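Local coordinates for 3-oxo-tetronate kinase (Salmonella typhimurium, PDB 3DQQ), which probably catalyses the ATP-dependent phosphorylation of 3-oxo-tetronate to 3-oxo-tetronate 4-phosphate in carbohydrate metabolism, at residues A[172-175]-A[180-183]; A[184-189]-A[211-216]. One frame throughout, in Å; residues are numbered along the deposited sequence.

Contact 1 of 2, residues A[172-175]-A[180-183]; sequences AQTL and AATR
L175 and T182 bring two consecutive helices together, with L175 CA 5.7 Å from T182 CA. Helix 172-177 gives way almost at once to helix 179-191, and the contact forms the inside of this helix-to-helix corner in the sugar-binding N-terminal domain. T174 and A181 both point their CB atoms at the opposing helix; of T174 it is the methyl CG2 that touches. With chi1 at -58° OG1 sits beside the backbone N and CG2 takes the place anti to it, 3.7 Å from A181 O and from T182 CA, laying an apolar group against the backbone of the second helix. A181 contributes its carbonyl O and its methyl, CB standing 4.0 Å from T174 O. L175 behaves differently: its CB turns from the second helix, yet the CD1 branch swings back to it. There the side chains lie at a slant to each other, and L175 CD1 is 3.5 Å from both T182 CG2 and T182 OG1. A172 and L175 also rest on H206 of helix 204-214, while L175 and T182 both touch I170 of strand 167-170, so the corner sits against the domain body. The T182 hydroxyl lies 3.5 Å from T174 O without bonding to it; chi1 of -55° keeps OG1 beside its own backbone N, from where it is hydrogen-bonded to G178 O, one helical turn earlier.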
loop_
_atom_site.group_PDB
_atom_site.type_symbol
_atom_site.label_atom_id
_atom_site.label_comp_id
_atom_site.label_asym_id
_atom_site.label_seq_id
_atom_site.Cartn_x
_atom_site.Cartn_y
_atom_site.Cartn_z
ATOM N N ALA A 172 30.084 7.218 22.192
ATOM C CA ALA A 172 30.195 5.856 22.757
ATOM C C ALA A 172 31.416 5.669 23.637
ATOM O O ALA A 172 31.343 5.170 24.766
ATOM C CB ALA A 172 30.223 4.868 21.651
ATOM N N GLN A 173 32.553 6.106 23.144
ATOM C CA GLN A 173 33.782 5.962 23.925
ATOM C C GLN A 173 33.719 6.589 25.316
ATOM O O GLN A 173 34.337 6.059 26.240
ATOM C CB GLN A 173 34.963 6.534 23.159
ATOM C CG GLN A 173 35.383 5.668 22.009
ATOM C CD GLN A 173 34.698 5.980 20.686
ATOM O OE1 GLN A 173 33.832 6.877 20.595
ATOM N NE2 GLN A 173 35.089 5.229 19.628
ATOM N N THR A 174 33.016 7.709 25.494
ATOM C CA THR A 174 32.892 8.296 26.840
ATOM C C THR A 174 32.017 7.413 27.745
ATOM O O THR A 174 32.330 7.145 28.892
ATOM C CB THR A 174 32.276 9.673 26.766
ATOM O OG1 THR A 174 33.072 10.514 25.933
ATOM C CG2 THR A 174 32.140 10.298 28.146
ATOM N N LEU A 175 30.896 6.970 27.210
ATOM C CA LEU A 175 30.030 6.047 27.918
ATOM C C LEU A 175 30.862 4.855 28.366
ATOM O O LEU A 175 30.708 4.357 29.468
ATOM C CB LEU A 175 28.906 5.598 26.981
ATOM C CG LEU A 175 27.551 6.309 26.996
ATOM C CD1 LEU A 175 27.569 7.711 27.473
ATOM C CD2 LEU A 175 26.963 6.244 25.626
ATOM N N ALA A 180 31.244 8.531 35.742
ATOM C CA ALA A 180 31.922 9.764 36.140
ATOM C C ALA A 180 32.355 10.562 34.920
ATOM O O ALA A 180 32.149 11.795 34.877
ATOM C CB ALA A 180 33.091 9.469 37.047
ATOM N N ALA A 181 32.910 9.849 33.931
ATOM C CA ALA A 181 33.366 10.427 32.653
ATOM C C ALA A 181 32.190 11.014 31.896
ATOM O O ALA A 181 32.295 12.107 31.335
ATOM C CB ALA A 181 34.098 9.362 31.776
ATOM N N THR A 182 31.085 10.277 31.850
ATOM C CA THR A 182 29.945 10.739 31.085
ATOM C C THR A 182 29.343 11.964 31.727
ATOM O O THR A 182 28.967 12.916 31.041
ATOM C CB THR A 182 28.865 9.675 30.941
ATOM O OG1 THR A 182 29.454 8.504 30.367
ATOM C CG2 THR A 182 27.741 10.156 30.035
ATOM N N ARG A 183 29.297 11.974 33.044
ATOM C CA ARG A 183 28.712 13.115 33.766
ATOM C C ARG A 183 29.628 14.332 33.668
ATOM O O ARG A 183 29.178 15.453 33.641
ATOM C CB ARG A 183 28.388 12.641 35.179
ATOM C CG ARG A 183 28.312 13.577 36.309
ATOM C CD ARG A 183 27.847 12.681 37.487
ATOM N NE ARG A 183 28.320 13.001 38.845
ATOM C CZ ARG A 183 29.593 13.000 39.250
ATOM N NH1 ARG A 183 30.621 12.808 38.397
ATOM N NH2 ARG A 183 29.842 13.251 40.517
#

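Contact 2 of 2, residues A[184-189]-A[211-216]; sequences AALSRL and GEVLRD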
loop_
_atom_site.group_PDB
_atom_site.type_symbol
_atom_site.label_atom_id
_atom_site.label_comp_id
_atom_site.label_asym_id
_atom_site.label_seq_id
_atom_site.Cartn_x
_atom_site.Cartn_y
_atom_site.Cartn_z
ATOM N N ALA A 184 30.916 14.102 33.546
ATOM C CA ALA A 184 31.836 15.201 33.398
ATOM C C ALA A 184 31.637 15.822 32.018
ATOM O O ALA A 184 31.576 17.047 31.892
ATOM C CB ALA A 184 33.262 14.735 33.598
ATOM N N ALA A 185 31.513 14.988 30.985
ATOM C CA ALA A 185 31.380 15.482 29.611
ATOM C C ALA A 185 30.047 16.265 29.481
ATOM O O ALA A 185 29.971 17.284 28.787
ATOM C CB ALA A 185 31.468 14.342 28.625
ATOM N N LEU A 186 29.014 15.818 30.188
ATOM C CA LEU A 186 27.729 16.498 30.157
ATOM C C LEU A 186 27.859 17.883 30.728
ATOM O O LEU A 186 27.456 18.835 30.088
ATOM C CB LEU A 186 26.660 15.699 30.903
ATOM C CG LEU A 186 26.067 14.545 30.090
ATOM C CD1 LEU A 186 25.372 13.479 30.956
ATOM C CD2 LEU A 186 25.137 15.130 29.016
ATOM N N SER A 187 28.434 18.006 31.917
ATOM C CA SER A 187 28.714 19.318 32.507
ATOM C C SER A 187 29.515 20.182 31.597
ATOM O O SER A 187 29.296 21.364 31.505
ATOM C CB SER A 187 29.557 19.178 33.736
ATOM O OG SER A 187 28.923 18.389 34.719
ATOM N N ARG A 188 30.483 19.602 30.941
ATOM C CA ARG A 188 31.332 20.390 30.092
ATOM C C ARG A 188 30.569 21.015 28.902
ATOM O O ARG A 188 30.783 22.197 28.551
ATOM C CB ARG A 188 32.456 19.513 29.600
ATOM C CG ARG A 188 33.686 20.290 29.270
ATOM C CD ARG A 188 34.911 19.370 28.859
ATOM N NE ARG A 188 35.130 18.164 29.717
ATOM C CZ ARG A 188 34.891 16.902 29.328
ATOM N NH1 ARG A 188 34.390 16.646 28.098
ATOM N NH2 ARG A 188 35.121 15.893 30.165
ATOM N N LEU A 189 29.675 20.228 28.295
ATOM C CA LEU A 189 28.843 20.752 27.233
ATOM C C LEU A 189 28.020 21.934 27.754
ATOM O O LEU A 189 27.824 22.959 27.111
ATOM C CB LEU A 189 27.939 19.657 26.667
ATOM C CG LEU A 189 28.696 18.565 25.904
ATOM C CD1 LEU A 189 27.773 17.500 25.415
ATOM C CD2 LEU A 189 29.441 19.164 24.755
ATOM N N GLY A 211 21.039 5.690 31.645
ATOM C CA GLY A 211 20.038 5.580 32.688
ATOM C C GLY A 211 20.648 5.879 34.017
ATOM O O GLY A 211 20.094 6.599 34.818
ATOM N N GLU A 212 21.823 5.355 34.249
ATOM C CA GLU A 212 22.469 5.566 35.513
ATOM C C GLU A 212 22.933 7.005 35.701
ATOM O O GLU A 212 22.933 7.520 36.799
ATOM C CB GLU A 212 23.664 4.633 35.626
ATOM C CG GLU A 212 24.298 4.617 37.029
ATOM C CD GLU A 212 25.170 3.379 37.259
ATOM O OE1 GLU A 212 25.099 2.452 36.382
ATOM O OE2 GLU A 212 25.918 3.324 38.303
ATOM N N VAL A 213 23.366 7.636 34.617
ATOM C CA VAL A 213 23.851 9.008 34.686
ATOM C C VAL A 213 22.654 9.950 34.898
ATOM O O VAL A 213 22.745 10.867 35.689
ATOM C CB VAL A 213 24.634 9.372 33.406
ATOM C CG1 VAL A 213 24.975 10.825 33.387
ATOM C CG2 VAL A 213 25.873 8.493 33.290
ATOM N N LEU A 214 21.535 9.672 34.220
ATOM C CA LEU A 214 20.403 10.580 34.146
ATOM C C LEU A 214 19.246 10.244 35.065
ATOM O O LEU A 214 18.202 10.817 34.949
ATOM C CB LEU A 214 19.909 10.618 32.723
ATOM C CG LEU A 214 20.941 11.116 31.682
ATOM C CD1 LEU A 214 20.510 10.615 30.309
ATOM C CD2 LEU A 214 21.129 12.647 31.722
ATOM N N ARG A 215 19.434 9.343 36.018
ATOM C CA ARG A 215 18.396 9.062 37.010
ATOM C C ARG A 215 17.634 10.286 37.503
ATOM O O ARG A 215 16.450 10.219 37.744
ATOM C CB ARG A 215 19.002 8.412 38.246
ATOM C CG ARG A 215 17.968 7.605 39.021
ATOM C CD ARG A 215 18.441 7.181 40.407
ATOM N NE ARG A 215 18.884 8.315 41.202
ATOM C CZ ARG A 215 19.795 8.222 42.164
ATOM N NH1 ARG A 215 20.319 7.035 42.483
ATOM N NH2 ARG A 215 20.156 9.315 42.837
ATOM N N ASP A 216 18.314 11.398 37.710
ATOM C CA ASP A 216 17.657 12.569 38.287
ATOM C C ASP A 216 17.563 13.776 37.394
ATOM O O ASP A 216 17.288 14.858 37.866
ATOM C CB ASP A 216 18.357 12.977 39.536
ATOM C CG ASP A 216 18.444 11.866 40.537
ATOM O OD1 ASP A 216 17.656 10.897 40.423
ATOM O OD2 ASP A 216 19.276 11.967 41.484
#
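L186 and V213 meet methyl to methyl, L186 CD1 lying 3.6 Å from V213 CG1, where helix 179-191 packs beside helix 204-214 in the sugar-binding domain. Both residues aim their CB atoms at the opposing helix, but the backbones stay well apart, with L186 CA 9.6 Å from V213 CA, and the side chains span the gap. The two side chains are inclined to each other and touch through one branch of each. For V213 this is CG1, set anti to the backbone N (chi1 172°). L214 joins from beside V213: its CB points neither at nor away from the other helix, yet CD2 comes within 4.4 Å of L186 CD1, giving that methyl two aliphatic neighbours. L186 is buried further by I170, A197 and F111, and L214 by L199 and L226, so the pair belongs to a larger apolar layer shared with strands 167-170 and 196-199, the loop at F111 and helix 224-235. Farther along the chain R215 grips its neighbour D216 side-on: NE reaches OD1 at 3.0 Å and NH2 reaches OD2 at 3.1 Å. This salt bridge lies on the exposed side and ties the chain to itself rather than to helix 179-191. Between residues 184-189 and 211-216 the contact is wholly aliphatic and buries just 78 Å², which implies non-directional dispersion and hydrophobic packing with no polar bond to fix its geometry.

In the fold
From the N terminus the chain leaves strand 167-170 and enters helix 172-177, then turns back on itself into helix 179-191, and contact 1 closes this very short loop. The same second helix runs on into contact 2, which closes a longer excursion through strand 196-199 and helix 204-214. The loops follow in series, neither nested nor crossed, with their centres about 8 Å apart. They also touch: T182 CB lies 4.0 Å from V213 CG2, and T174 CG2 packs on A185 CB. Helix 179-191 thus joins the preceding helix to helix 204-214 near outermost strand 167-170, at the periphery of the domain and away from the annotated ATP-binding residues.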